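Local coordinates for RagB/SusD family nutrient uptake outer membrane protein (Bacteroides thetaiotaomicron, PDB 7KV2) that probably binds beta-glucan at the bacterial cell surface as a SusD-family outer-membrane protein, helping a gut bacterium capture the polysaccharide for uptake, at residues A[376-381]-A[399-404]; A[299-304]-A[394-399]; A[254-257]-A[261-264]. All blocks are in the same frame, centred on the assembly; numbering follows the deposited sequence.

Overall arrangement
Contacts 2 and 3 of this SusD-family, tetratricopeptide-repeat-type helical fold each touch contact 1 but not one another. Contacts 1 and 2 have centres about 9 Å apart and share Asn399, where the loop 394-399 runs into strand 400-404; Ser304 OG probably hydrogen-bonds Ala380 N (3.0 Å), and Leu299 packs on the ring of Tyr378. Contact 3 lies about 11 Å from contact 1, centre to centre, and is joined to it by a probable hydrogen bond from Arg401 NH2 to Ile262 O (3.0 Å). The centres of contacts 2 and 3 are about 20 Å apart. The sodium ion sits about 12 Å from the side chain of Met256.

Contact 1: A[376-381]-A[399-404]; sequences EKYAAI and NLRIYR
The side chains of Tyr378 and Leu400 cross at about a right angle, and the tyrosine puts its hydroxyl against the backbone of strand 400-404. The hydroxyl end is gripped from two directions: Arg401 N donates to Tyr378 OH at 2.9 Å (N-H...O angle 156°), and the hydroxyl donates to a water, 2.6 Å from OH, which in turn donates to Arg401 O. Both partners lie near the ring plane, at its edge. Asn399 O comes to the same rim, 3.4 Å from Tyr378 CE1. Leu400 CD1 approaches obliquely and rests 3.8 Å from Tyr378 CZ; CG of Leu400 is anti to the backbone N (chi1 -177°), which helps carry CD1 to the phenol end of Tyr378. On the strand side, Arg401 bends at chi2 and swings its guanidinium back along the chain, where NH1 donates to Asn399 O in the guanidinium plane (2.8 Å). That plane stands 64° from the Tyr378 ring, so the two groups do not stack. Strand 400-404 pairs antiparallel with strand 273-277, with a classic beta bulge where Ile402 and Tyr403 face Phe275; Leu299 and Ile303 of helix 299-303 also pack on Tyr378. The chemistry implies a buried phenol that both accepts and donates, tying the loop after strand 373-375 to the N-H and, through water, the carbonyl of one strand residue.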
ATOM      1  N   GLU A 376      -6.204   6.192  12.318  1.00 15.06           N
ATOM      2  CA  GLU A 376      -6.858   7.455  11.915  1.00 14.66           C
ATOM      3  C   GLU A 376      -6.713   7.714  10.428  1.00 16.04           C
ATOM      4  O   GLU A 376      -7.666   8.243   9.839  1.00 15.47           O
ATOM      5  CB  GLU A 376      -6.275   8.582  12.770  1.00 16.20           C
ATOM      6  CG  GLU A 376      -6.829   9.960  12.433  1.00 16.78           C
ATOM      7  CD  GLU A 376      -8.322  10.170  12.630  1.00 20.39           C
ATOM      8  OE1 GLU A 376      -9.007   9.245  13.083  1.00 19.90           O
ATOM      9  OE2 GLU A 376      -8.809  11.235  12.222  1.00 25.84           O
ATOM     10  N   LYS A 377      -5.582   7.353   9.806  1.00 15.21           N
ATOM     11  CA  LYS A 377      -5.314   7.675   8.395  1.00 15.57           C
ATOM     12  C   LYS A 377      -6.464   7.219   7.497  1.00 15.72           C
ATOM     13  O   LYS A 377      -6.761   7.912   6.507  1.00 15.78           O
ATOM     14  CB  LYS A 377      -4.033   7.024   7.908  1.00 15.51           C
ATOM     15  CG  LYS A 377      -2.787   7.537   8.599  1.00 16.00           C
ATOM     16  CD  LYS A 377      -1.536   6.837   8.149  1.00 14.26           C
ATOM     17  CE  LYS A 377      -0.303   7.316   8.899  1.00 14.94           C
ATOM     18  NZ  LYS A 377       0.964   6.653   8.472  1.00 14.52           N
ATOM     19  N   TYR A 378      -7.032   6.042   7.760  1.00 13.88           N
ATOM     20  CA  TYR A 378      -8.044   5.396   6.891  1.00 13.68           C
ATOM     21  C   TYR A 378      -9.323   5.108   7.679  1.00 13.15           C
ATOM     22  O   TYR A 378     -10.130   4.260   7.267  1.00 14.79           O
ATOM     23  CB  TYR A 378      -7.444   4.169   6.195  1.00 13.83           C
ATOM     24  CG  TYR A 378      -6.379   4.550   5.190  1.00 14.42           C
ATOM     25  CD1 TYR A 378      -6.684   5.393   4.124  1.00 13.81           C
ATOM     26  CD2 TYR A 378      -5.065   4.127   5.335  1.00 14.28           C
ATOM     27  CE1 TYR A 378      -5.708   5.772   3.222  1.00 14.54           C
ATOM     28  CE2 TYR A 378      -4.095   4.469   4.418  1.00 14.08           C
ATOM     29  CZ  TYR A 378      -4.415   5.289   3.356  1.00 14.59           C
ATOM     30  OH  TYR A 378      -3.462   5.635   2.438  1.00 15.23           O
ATOM     31  N   ALA A 379      -9.517   5.793   8.802  1.00 14.42           N
ATOM     32  CA  ALA A 379     -10.730   5.669   9.616  1.00 13.73           C
ATOM     33  C   ALA A 379     -11.942   6.172   8.811  1.00 13.94           C
ATOM     34  O   ALA A 379     -11.801   7.019   7.907  1.00 15.17           O
ATOM     35  CB  ALA A 379     -10.579   6.456  10.876  1.00 16.50           C
ATOM     36  N   ALA A 380     -13.096   5.589   9.115  1.00 14.26           N
ATOM     37  CA  ALA A 380     -14.410   6.006   8.587  1.00 15.46           C
ATOM     38  C   ALA A 380     -14.762   7.370   9.196  1.00 16.52           C
ATOM     39  O   ALA A 380     -14.959   7.494  10.447  1.00 17.22           O
ATOM     40  CB  ALA A 380     -15.451   4.968   8.884  1.00 15.82           C
ATOM     41  N   ILE A 381     -14.786   8.386   8.341  1.00 17.19           N
ATOM     42  CA  ILE A 381     -15.064   9.783   8.802  1.00 18.33           C
ATOM     43  C   ILE A 381     -16.464  10.145   8.324  1.00 19.92           C
ATOM     44  O   ILE A 381     -16.760   9.950   7.142  1.00 19.31           O
ATOM     45  CB  ILE A 381     -14.018  10.768   8.276  1.00 19.78           C
ATOM     46  CG1 ILE A 381     -12.613  10.354   8.701  1.00 20.31           C
ATOM     47  CG2 ILE A 381     -14.368  12.209   8.688  1.00 21.67           C
ATOM     48  CD1 ILE A 381     -12.432  10.255  10.197  1.00 20.95           C
ATOM     49  N   ASN A 399      -8.852   7.726  -1.031  1.00 14.19           N
ATOM     50  CA  ASN A 399      -7.804   7.145  -1.896  1.00 13.96           C
ATOM     51  C   ASN A 399      -6.748   6.390  -1.065  1.00 13.86           C
ATOM     52  O   ASN A 399      -6.453   6.754   0.085  1.00 12.78           O
ATOM     53  CB  ASN A 399      -7.083   8.234  -2.696  1.00 14.29           C
ATOM     54  CG  ASN A 399      -7.907   8.863  -3.794  1.00 15.85           C
ATOM     55  OD1 ASN A 399      -9.100   8.559  -3.970  1.00 16.37           O
ATOM     56  ND2 ASN A 399      -7.251   9.760  -4.525  1.00 13.52           N
ATOM     57  N   LEU A 400      -6.150   5.343  -1.629  1.00 14.07           N
ATOM     58  CA  LEU A 400      -5.032   4.614  -0.968  1.00 13.76           C
ATOM     59  C   LEU A 400      -3.742   5.300  -1.393  1.00 13.78           C
ATOM     60  O   LEU A 400      -3.409   5.267  -2.594  1.00 14.51           O
ATOM     61  CB  LEU A 400      -5.072   3.114  -1.307  1.00 13.62           C
ATOM     62  CG  LEU A 400      -3.985   2.337  -0.591  1.00 16.25           C
ATOM     63  CD1 LEU A 400      -4.201   2.343   0.919  1.00 16.90           C
ATOM     64  CD2 LEU A 400      -3.908   0.909  -1.137  1.00 16.92           C
ATOM     65  N   ARG A 401      -3.056   5.960  -0.445  1.00 14.20           N
ATOM     66  CA  ARG A 401      -1.769   6.624  -0.777  1.00 15.16           C
ATOM     67  C   ARG A 401      -0.695   5.543  -0.991  1.00 15.01           C
ATOM     68  O   ARG A 401      -0.447   4.753  -0.097  1.00 17.07           O
ATOM     69  CB  ARG A 401      -1.390   7.606   0.321  1.00 16.19           C
ATOM     70  CG  ARG A 401      -2.134   8.938   0.242  1.00 15.57           C
ATOM     71  CD  ARG A 401      -3.631   8.818   0.527  1.00 14.92           C
ATOM     72  NE  ARG A 401      -4.181  10.155   0.808  1.00 15.55           N
ATOM     73  CZ  ARG A 401      -5.472  10.415   1.006  1.00 15.05           C
ATOM     74  NH1 ARG A 401      -6.378   9.456   0.924  1.00 14.17           N
ATOM     75  NH2 ARG A 401      -5.846  11.653   1.253  1.00 15.16           N
ATOM     76  N   ILE A 402      -0.033   5.513  -2.128  1.00 14.34           N
ATOM     77  CA  ILE A 402       1.013   4.502  -2.440  1.00 16.08           C
ATOM     78  C   ILE A 402       2.407   5.110  -2.219  1.00 17.41           C
ATOM     79  O   ILE A 402       3.142   4.582  -1.369  1.00 17.38           O
ATOM     80  CB  ILE A 402       0.818   3.965  -3.881  1.00 15.13           C
ATOM     81  CG1 ILE A 402      -0.583   3.385  -4.100  1.00 16.36           C
ATOM     82  CG2 ILE A 402       1.907   2.963  -4.210  1.00 16.60           C
ATOM     83  CD1 ILE A 402      -0.943   2.264  -3.122  1.00 17.80           C
ATOM     84  N   TYR A 403       2.716   6.234  -2.902  1.00 15.40           N
ATOM     85  CA  TYR A 403       4.025   6.934  -2.820  1.00 16.00           C
ATOM     86  C   TYR A 403       3.813   8.394  -2.435  1.00 15.68           C
ATOM     87  O   TYR A 403       3.028   9.138  -3.114  1.00 15.68           O
ATOM     88  CB  TYR A 403       4.800   6.875  -4.131  1.00 16.20           C
ATOM     89  CG  TYR A 403       5.116   5.475  -4.540  1.00 16.33           C
ATOM     90  CD1 TYR A 403       5.810   4.620  -3.691  1.00 15.73           C
ATOM     91  CD2 TYR A 403       4.812   5.030  -5.821  1.00 17.67           C
ATOM     92  CE1 TYR A 403       6.126   3.315  -4.076  1.00 17.72           C
ATOM     93  CE2 TYR A 403       5.150   3.745  -6.211  1.00 17.21           C
ATOM     94  CZ  TYR A 403       5.831   2.897  -5.354  1.00 18.86           C
ATOM     95  OH  TYR A 403       6.072   1.607  -5.763  1.00 21.32           O
ATOM     96  N   ARG A 404       4.471   8.766  -1.336  1.00 14.96           N
ATOM     97  CA  ARG A 404       4.461  10.151  -0.812  1.00 15.72           C
ATOM     98  C   ARG A 404       5.894  10.666  -0.859  1.00 16.42           C
ATOM     99  O   ARG A 404       6.828   9.873  -0.717  1.00 16.87           O
ATOM    100  CB  ARG A 404       3.923  10.219   0.607  1.00 15.29           C
ATOM    101  CG  ARG A 404       2.513   9.656   0.718  1.00 16.31           C
ATOM    102  CD  ARG A 404       1.795   9.999   2.004  1.00 16.74           C
ATOM    103  NE  ARG A 404       2.230   9.296   3.216  1.00 15.74           N
ATOM    104  CZ  ARG A 404       2.994   9.809   4.186  1.00 15.04           C
ATOM    105  NH1 ARG A 404       3.505  11.038   4.096  1.00 14.61           N
ATOM    106  NH2 ARG A 404       3.239   9.090   5.266  1.00 14.97           N
TER
HETATM  107  O   HOH W   1      -0.929   4.948   2.510  1.00 19.25           O

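Contact 2: A[299-304]-A[394-399]; sequences LPTLIS and LNWNNN
Pro300, near the start of the short helix 299-303, faces the indole of Trp396 from above. Its CB sits 3.7 Å from the centroid of the five-membered ring and only 11° off the ring normal, a CH-pi contact over one face. CG of the same proline lies beside the root of the indole, 3.6 Å from Trp396 CB, and also meets the side-chain oxygen of Asn398, with Pro300 CG and Asn398 OD1 3.5 Å apart. The pyrrolidine and the indole run past each other in opposite directions. Next along the helix, Thr301 meets the edge of the indole instead: Trp396 NE1 donates to Thr301 OG1 at 2.9 Å (N-H...O angle 156°), with the oxygen close to the ring plane. That threonine hydroxyl also hydrogen-bonds Glu393 O, just before the segment 394-399, which joins helix and loop a second time. With chi1 at -66°, Thr301 holds OG1 beside its backbone N and anti to the carbonyl carbon, on the side of the indole N-H. Ser304, just after the helical turn, donates from OG to Pro300 O (2.7 Å). A leucine in place of Trp396 would probably leave Thr301 OG1 without its N-H donor and open a gap beside Pro300. Chemically, one flat ring serves two neighbouring residues, its face taking aliphatic carbon and its N-H edge a hydroxyl, which is consistent with the loop before strand 400-404 being held in a set position on the helix.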
ATOM      1  N   LEU A 299     -11.906  -0.198   2.859  1.00 15.60           N
ATOM      2  CA  LEU A 299     -10.845  -0.175   3.925  1.00 15.08           C
ATOM      3  C   LEU A 299     -11.384   0.448   5.213  1.00 14.91           C
ATOM      4  O   LEU A 299     -11.220  -0.147   6.285  1.00 15.12           O
ATOM      5  CB  LEU A 299      -9.551   0.456   3.409  1.00 14.76           C
ATOM      6  CG  LEU A 299      -8.456   0.666   4.446  1.00 14.79           C
ATOM      7  CD1 LEU A 299      -7.998  -0.642   5.054  1.00 13.51           C
ATOM      8  CD2 LEU A 299      -7.256   1.410   3.905  1.00 15.63           C
ATOM      9  N   PRO A 300     -12.019   1.643   5.188  1.00 14.35           N
ATOM     10  CA  PRO A 300     -12.503   2.273   6.424  1.00 14.85           C
ATOM     11  C   PRO A 300     -13.517   1.400   7.168  1.00 15.29           C
ATOM     12  O   PRO A 300     -13.502   1.412   8.364  1.00 15.44           O
ATOM     13  CB  PRO A 300     -13.061   3.617   5.957  1.00 15.39           C
ATOM     14  CG  PRO A 300     -12.291   3.900   4.696  1.00 15.34           C
ATOM     15  CD  PRO A 300     -12.184   2.542   4.040  1.00 15.05           C
ATOM     16  N   THR A 301     -14.367   0.661   6.467  1.00 14.83           N
ATOM     17  CA  THR A 301     -15.336  -0.249   7.132  1.00 15.18           C
ATOM     18  C   THR A 301     -14.525  -1.312   7.888  1.00 14.89           C
ATOM     19  O   THR A 301     -14.870  -1.653   9.039  1.00 16.75           O
ATOM     20  CB  THR A 301     -16.321  -0.872   6.136  1.00 18.06           C
ATOM     21  OG1 THR A 301     -17.160   0.164   5.584  1.00 18.05           O
ATOM     22  CG2 THR A 301     -17.183  -1.912   6.825  1.00 18.09           C
ATOM     23  N   LEU A 302     -13.484  -1.860   7.273  1.00 15.72           N
ATOM     24  CA  LEU A 302     -12.695  -2.975   7.887  1.00 15.55           C
ATOM     25  C   LEU A 302     -12.105  -2.561   9.236  1.00 15.77           C
ATOM     26  O   LEU A 302     -12.270  -3.346  10.196  1.00 16.26           O
ATOM     27  CB  LEU A 302     -11.576  -3.401   6.942  1.00 15.97           C
ATOM     28  CG  LEU A 302     -12.071  -4.117   5.690  1.00 17.82           C
ATOM     29  CD1 LEU A 302     -10.971  -4.305   4.668  1.00 16.86           C
ATOM     30  CD2 LEU A 302     -12.670  -5.462   6.051  1.00 21.87           C
ATOM     31  N   ILE A 303     -11.593  -1.329   9.380  1.00 15.45           N
ATOM     32  CA  ILE A 303     -10.653  -0.981  10.492  1.00 14.22           C
ATOM     33  C   ILE A 303     -11.224   0.074  11.447  1.00 15.25           C
ATOM     34  O   ILE A 303     -10.508   0.476  12.355  1.00 15.21           O
ATOM     35  CB  ILE A 303      -9.321  -0.535   9.875  1.00 15.18           C
ATOM     36  CG1 ILE A 303      -9.509   0.808   9.154  1.00 16.79           C
ATOM     37  CG2 ILE A 303      -8.740  -1.626   8.977  1.00 14.95           C
ATOM     38  CD1 ILE A 303      -8.235   1.489   8.738  1.00 17.68           C
ATOM     39  N   SER A 304     -12.498   0.433  11.324  1.00 14.09           N
ATOM     40  CA  SER A 304     -13.161   1.372  12.260  1.00 14.34           C
ATOM     41  C   SER A 304     -13.875   0.605  13.362  1.00 15.81           C
ATOM     42  O   SER A 304     -14.119  -0.601  13.239  1.00 15.81           O
ATOM     43  CB  SER A 304     -14.022   2.275  11.460  1.00 15.43           C
ATOM     44  OG  SER A 304     -13.179   3.020  10.566  1.00 15.59           O
ATOM     45  N   LEU A 394     -19.012  -0.258   1.379  1.00 25.51           N
ATOM     46  CA  LEU A 394     -17.984  -0.519   0.347  1.00 27.83           C
ATOM     47  C   LEU A 394     -17.659   0.755  -0.432  1.00 25.80           C
ATOM     48  O   LEU A 394     -16.858   0.655  -1.408  1.00 27.54           O
ATOM     49  CB  LEU A 394     -18.514  -1.609  -0.601  1.00 31.68           C
ATOM     50  CG  LEU A 394     -18.826  -2.958   0.066  1.00 32.63           C
ATOM     51  CD1 LEU A 394     -19.444  -3.949  -0.921  1.00 35.94           C
ATOM     52  CD2 LEU A 394     -17.596  -3.584   0.705  1.00 33.38           C
ATOM     53  N   ASN A 395     -18.225   1.898  -0.070  1.00 25.34           N
ATOM     54  CA  ASN A 395     -18.086   3.083  -0.961  1.00 25.32           C
ATOM     55  C   ASN A 395     -17.484   4.277  -0.245  1.00 22.90           C
ATOM     56  O   ASN A 395     -17.990   5.381  -0.467  1.00 23.41           O
ATOM     57  CB  ASN A 395     -19.392   3.472  -1.662  1.00 27.44           C
ATOM     58  CG  ASN A 395     -19.655   2.509  -2.787  1.00 31.38           C
ATOM     59  OD1 ASN A 395     -18.872   2.438  -3.747  1.00 30.36           O
ATOM     60  ND2 ASN A 395     -20.692   1.694  -2.609  1.00 34.11           N
ATOM     61  N   TRP A 396     -16.433   4.076   0.553  1.00 20.35           N
ATOM     62  CA  TRP A 396     -15.686   5.223   1.135  1.00 17.26           C
ATOM     63  C   TRP A 396     -14.836   5.886   0.031  1.00 17.29           C
ATOM     64  O   TRP A 396     -14.362   5.194  -0.834  1.00 15.95           O
ATOM     65  CB  TRP A 396     -14.819   4.738   2.290  1.00 17.06           C
ATOM     66  CG  TRP A 396     -15.649   4.234   3.412  1.00 16.49           C
ATOM     67  CD1 TRP A 396     -15.954   2.927   3.690  1.00 16.34           C
ATOM     68  CD2 TRP A 396     -16.335   5.040   4.376  1.00 17.29           C
ATOM     69  NE1 TRP A 396     -16.759   2.886   4.789  1.00 16.81           N
ATOM     70  CE2 TRP A 396     -17.043   4.160   5.209  1.00 15.41           C
ATOM     71  CE3 TRP A 396     -16.401   6.422   4.635  1.00 17.64           C
ATOM     72  CZ2 TRP A 396     -17.818   4.613   6.269  1.00 18.63           C
ATOM     73  CZ3 TRP A 396     -17.166   6.861   5.689  1.00 17.59           C
ATOM     74  CH2 TRP A 396     -17.867   5.973   6.490  1.00 18.78           C
ATOM     75  N   ASN A 397     -14.666   7.206   0.105  1.00 18.12           N
ATOM     76  CA  ASN A 397     -13.958   8.012  -0.910  1.00 18.70           C
ATOM     77  C   ASN A 397     -12.437   8.036  -0.620  1.00 19.27           C
ATOM     78  O   ASN A 397     -11.706   8.581  -1.463  1.00 21.85           O
ATOM     79  CB  ASN A 397     -14.541   9.437  -0.968  1.00 20.19           C
ATOM     80  CG  ASN A 397     -14.289  10.278   0.265  1.00 23.05           C
ATOM     81  OD1 ASN A 397     -13.409   9.983   1.080  1.00 25.12           O
ATOM     82  ND2 ASN A 397     -15.071  11.348   0.442  1.00 26.06           N
ATOM     83  N   ASN A 398     -11.933   7.407   0.443  1.00 16.97           N
ATOM     84  CA  ASN A 398     -10.486   7.531   0.797  1.00 16.19           C
ATOM     85  C   ASN A 398      -9.584   6.921  -0.276  1.00 15.18           C
ATOM     86  O   ASN A 398      -9.475   5.657  -0.380  1.00 15.44           O
ATOM     87  CB  ASN A 398     -10.152   6.860   2.132  1.00 16.04           C
ATOM     88  CG  ASN A 398     -11.017   7.326   3.270  1.00 16.75           C
ATOM     89  OD1 ASN A 398     -12.240   7.106   3.250  1.00 15.32           O
ATOM     90  ND2 ASN A 398     -10.380   7.980   4.238  1.00 16.05           N
ATOM     91  N   ASN A 399      -8.852   7.726  -1.031  1.00 14.19           N
ATOM     92  CA  ASN A 399      -7.804   7.145  -1.896  1.00 13.96           C
ATOM     93  C   ASN A 399      -6.748   6.390  -1.065  1.00 13.86           C
ATOM     94  O   ASN A 399      -6.453   6.754   0.085  1.00 12.78           O
ATOM     95  CB  ASN A 399      -7.083   8.234  -2.696  1.00 14.29           C
ATOM     96  CG  ASN A 399      -7.907   8.863  -3.794  1.00 15.85           C
ATOM     97  OD1 ASN A 399      -9.100   8.559  -3.970  1.00 16.37           O
ATOM     98  ND2 ASN A 399      -7.251   9.760  -4.525  1.00 13.52           N
TER

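Contact 3: A[254-257]-A[261-264]; sequences DLMP and DIFK
Met256 reaches Ile262 with CG anti to the carbonyl carbon (chi1 -57°), chi2 close to extended (-160°), and a bend at chi3 (74°) that brings the methyl against Asp261 CB. Both segments belong to the irregular connection between helix 237-249 and strand 273-277 of this SusD-family, tetratricopeptide-repeat-type fold, and the methionine bridges two passes of that one loop. Its sulfur comes against the backbone of Ile262, with Met256 SD 3.7 Å from Ile262 CA, and also lies 3.9 Å from CG1 of the same isoleucine. The end methyl takes the neighbouring residue, Met256 CE standing 3.9 Å from Asp261 CB, while the two side chains run at a slant to each other. No hydrogen bond joins the segments, and the contact is held by van der Waals packing alone, partly buried. Both polar backbone atoms of Met256 have partners elsewhere, N with Glu272 and O with Arg435. Ile262, in turn, places CG2 over one face of the Phe263 ring, 3.5 Å above its plane and displaced to the rim, and Phe263 meets Tyr378 edge to face, which extends the packing to the segment 376-381. Asp261 thus plays two parts: its CB touches the methionine methyl, while its carboxylate, farther out, pairs with a charge of its own segment. That pairing is a salt bridge in which Lys264 NZ reaches Asp261 OD1 at 3.0 Å, coming in almost in line with the CG-OD1 bond.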
ATOM      1  N   ASP A 254       6.755  18.077  -2.896  1.00 18.33           N
ATOM      2  CA  ASP A 254       7.259  18.694  -1.654  1.00 19.18           C
ATOM      3  C   ASP A 254       6.455  18.099  -0.515  1.00 19.86           C
ATOM      4  O   ASP A 254       5.485  17.344  -0.837  1.00 19.73           O
ATOM      5  CB  ASP A 254       7.102  20.220  -1.680  1.00 20.44           C
ATOM      6  CG  ASP A 254       8.114  20.959  -0.806  1.00 24.23           C
ATOM      7  OD1 ASP A 254       8.716  20.323   0.086  1.00 23.70           O
ATOM      8  OD2 ASP A 254       8.281  22.180  -1.020  1.00 30.03           O
ATOM      9  N   LEU A 255       6.808  18.437   0.726  1.00 18.95           N
ATOM     10  CA  LEU A 255       6.066  17.964   1.928  1.00 19.33           C
ATOM     11  C   LEU A 255       4.906  18.914   2.199  1.00 21.34           C
ATOM     12  O   LEU A 255       5.094  20.151   2.126  1.00 19.96           O
ATOM     13  CB  LEU A 255       6.974  17.884   3.160  1.00 19.85           C
ATOM     14  CG  LEU A 255       8.104  16.858   3.125  1.00 20.20           C
ATOM     15  CD1 LEU A 255       8.970  16.952   4.380  1.00 19.33           C
ATOM     16  CD2 LEU A 255       7.577  15.441   2.931  1.00 19.55           C
ATOM     17  N   MET A 256       3.742  18.358   2.552  1.00 19.18           N
ATOM     18  CA  MET A 256       2.647  19.175   3.111  1.00 18.93           C
ATOM     19  C   MET A 256       3.155  19.686   4.450  1.00 18.06           C
ATOM     20  O   MET A 256       3.781  18.971   5.244  1.00 17.25           O
ATOM     21  CB  MET A 256       1.370  18.350   3.323  1.00 18.76           C
ATOM     22  CG  MET A 256       0.865  17.682   2.067  1.00 20.99           C
ATOM     23  SD  MET A 256      -0.905  17.208   2.196  1.00 23.68           S
ATOM     24  CE  MET A 256      -1.620  18.856   2.053  1.00 23.15           C
ATOM     25  N   PRO A 257       2.963  20.982   4.765  1.00 18.91           N
ATOM     26  CA  PRO A 257       3.522  21.479   6.011  1.00 21.01           C
ATOM     27  C   PRO A 257       2.910  20.831   7.251  1.00 19.86           C
ATOM     28  O   PRO A 257       3.587  20.795   8.247  1.00 19.48           O
ATOM     29  CB  PRO A 257       3.181  22.981   5.977  1.00 21.40           C
ATOM     30  CG  PRO A 257       2.936  23.321   4.528  1.00 23.75           C
ATOM     31  CD  PRO A 257       2.450  22.033   3.879  1.00 21.63           C
ATOM     32  N   ASP A 261      -2.933  17.039   7.373  1.00 16.45           N
ATOM     33  CA  ASP A 261      -3.706  17.381   6.150  1.00 18.89           C
ATOM     34  C   ASP A 261      -3.585  16.288   5.066  1.00 16.25           C
ATOM     35  O   ASP A 261      -4.388  16.296   4.099  1.00 17.19           O
ATOM     36  CB  ASP A 261      -3.244  18.709   5.572  1.00 17.62           C
ATOM     37  CG  ASP A 261      -3.614  19.921   6.406  1.00 21.59           C
ATOM     38  OD1 ASP A 261      -4.644  19.847   7.127  1.00 21.17           O
ATOM     39  OD2 ASP A 261      -2.845  20.917   6.321  1.00 23.22           O
ATOM     40  N   ILE A 262      -2.665  15.355   5.234  1.00 16.06           N
ATOM     41  CA  ILE A 262      -2.304  14.381   4.167  1.00 15.38           C
ATOM     42  C   ILE A 262      -3.499  13.470   3.826  1.00 15.37           C
ATOM     43  O   ILE A 262      -3.760  13.277   2.625  1.00 15.04           O
ATOM     44  CB  ILE A 262      -1.079  13.559   4.581  1.00 16.10           C
ATOM     45  CG1 ILE A 262       0.173  14.445   4.677  1.00 17.27           C
ATOM     46  CG2 ILE A 262      -0.886  12.431   3.575  1.00 15.90           C
ATOM     47  CD1 ILE A 262       1.359  13.769   5.376  1.00 16.91           C
ATOM     48  N   PHE A 263      -4.130  12.869   4.842  1.00 14.29           N
ATOM     49  CA  PHE A 263      -5.077  11.730   4.709  1.00 15.23           C
ATOM     50  C   PHE A 263      -6.518  12.233   4.693  1.00 17.23           C
ATOM     51  O   PHE A 263      -7.437  11.438   4.541  1.00 16.80           O
ATOM     52  CB  PHE A 263      -4.814  10.668   5.792  1.00 15.09           C
ATOM     53  CG  PHE A 263      -3.503   9.984   5.523  1.00 15.66           C
ATOM     54  CD1 PHE A 263      -3.425   8.998   4.564  1.00 15.81           C
ATOM     55  CD2 PHE A 263      -2.348  10.358   6.176  1.00 14.95           C
ATOM     56  CE1 PHE A 263      -2.212   8.412   4.234  1.00 16.21           C
ATOM     57  CE2 PHE A 263      -1.147   9.751   5.860  1.00 16.07           C
ATOM     58  CZ  PHE A 263      -1.074   8.769   4.912  1.00 16.87           C
ATOM     59  N   LYS A 264      -6.699  13.552   4.816  1.00 16.77           N
ATOM     60  CA  LYS A 264      -7.985  14.212   4.524  1.00 17.85           C
ATOM     61  C   LYS A 264      -8.304  14.079   3.051  1.00 16.29           C
ATOM     62  O   LYS A 264      -7.346  14.047   2.188  1.00 15.53           O
ATOM     63  CB  LYS A 264      -7.914  15.700   4.895  1.00 16.95           C
ATOM     64  CG  LYS A 264      -7.748  15.946   6.372  1.00 20.21           C
ATOM     65  CD  LYS A 264      -7.632  17.439   6.702  1.00 23.48           C
ATOM     66  CE  LYS A 264      -7.570  17.699   8.193  1.00 26.91           C
ATOM     67  NZ  LYS A 264      -7.262  19.123   8.426  1.00 33.00           N
TER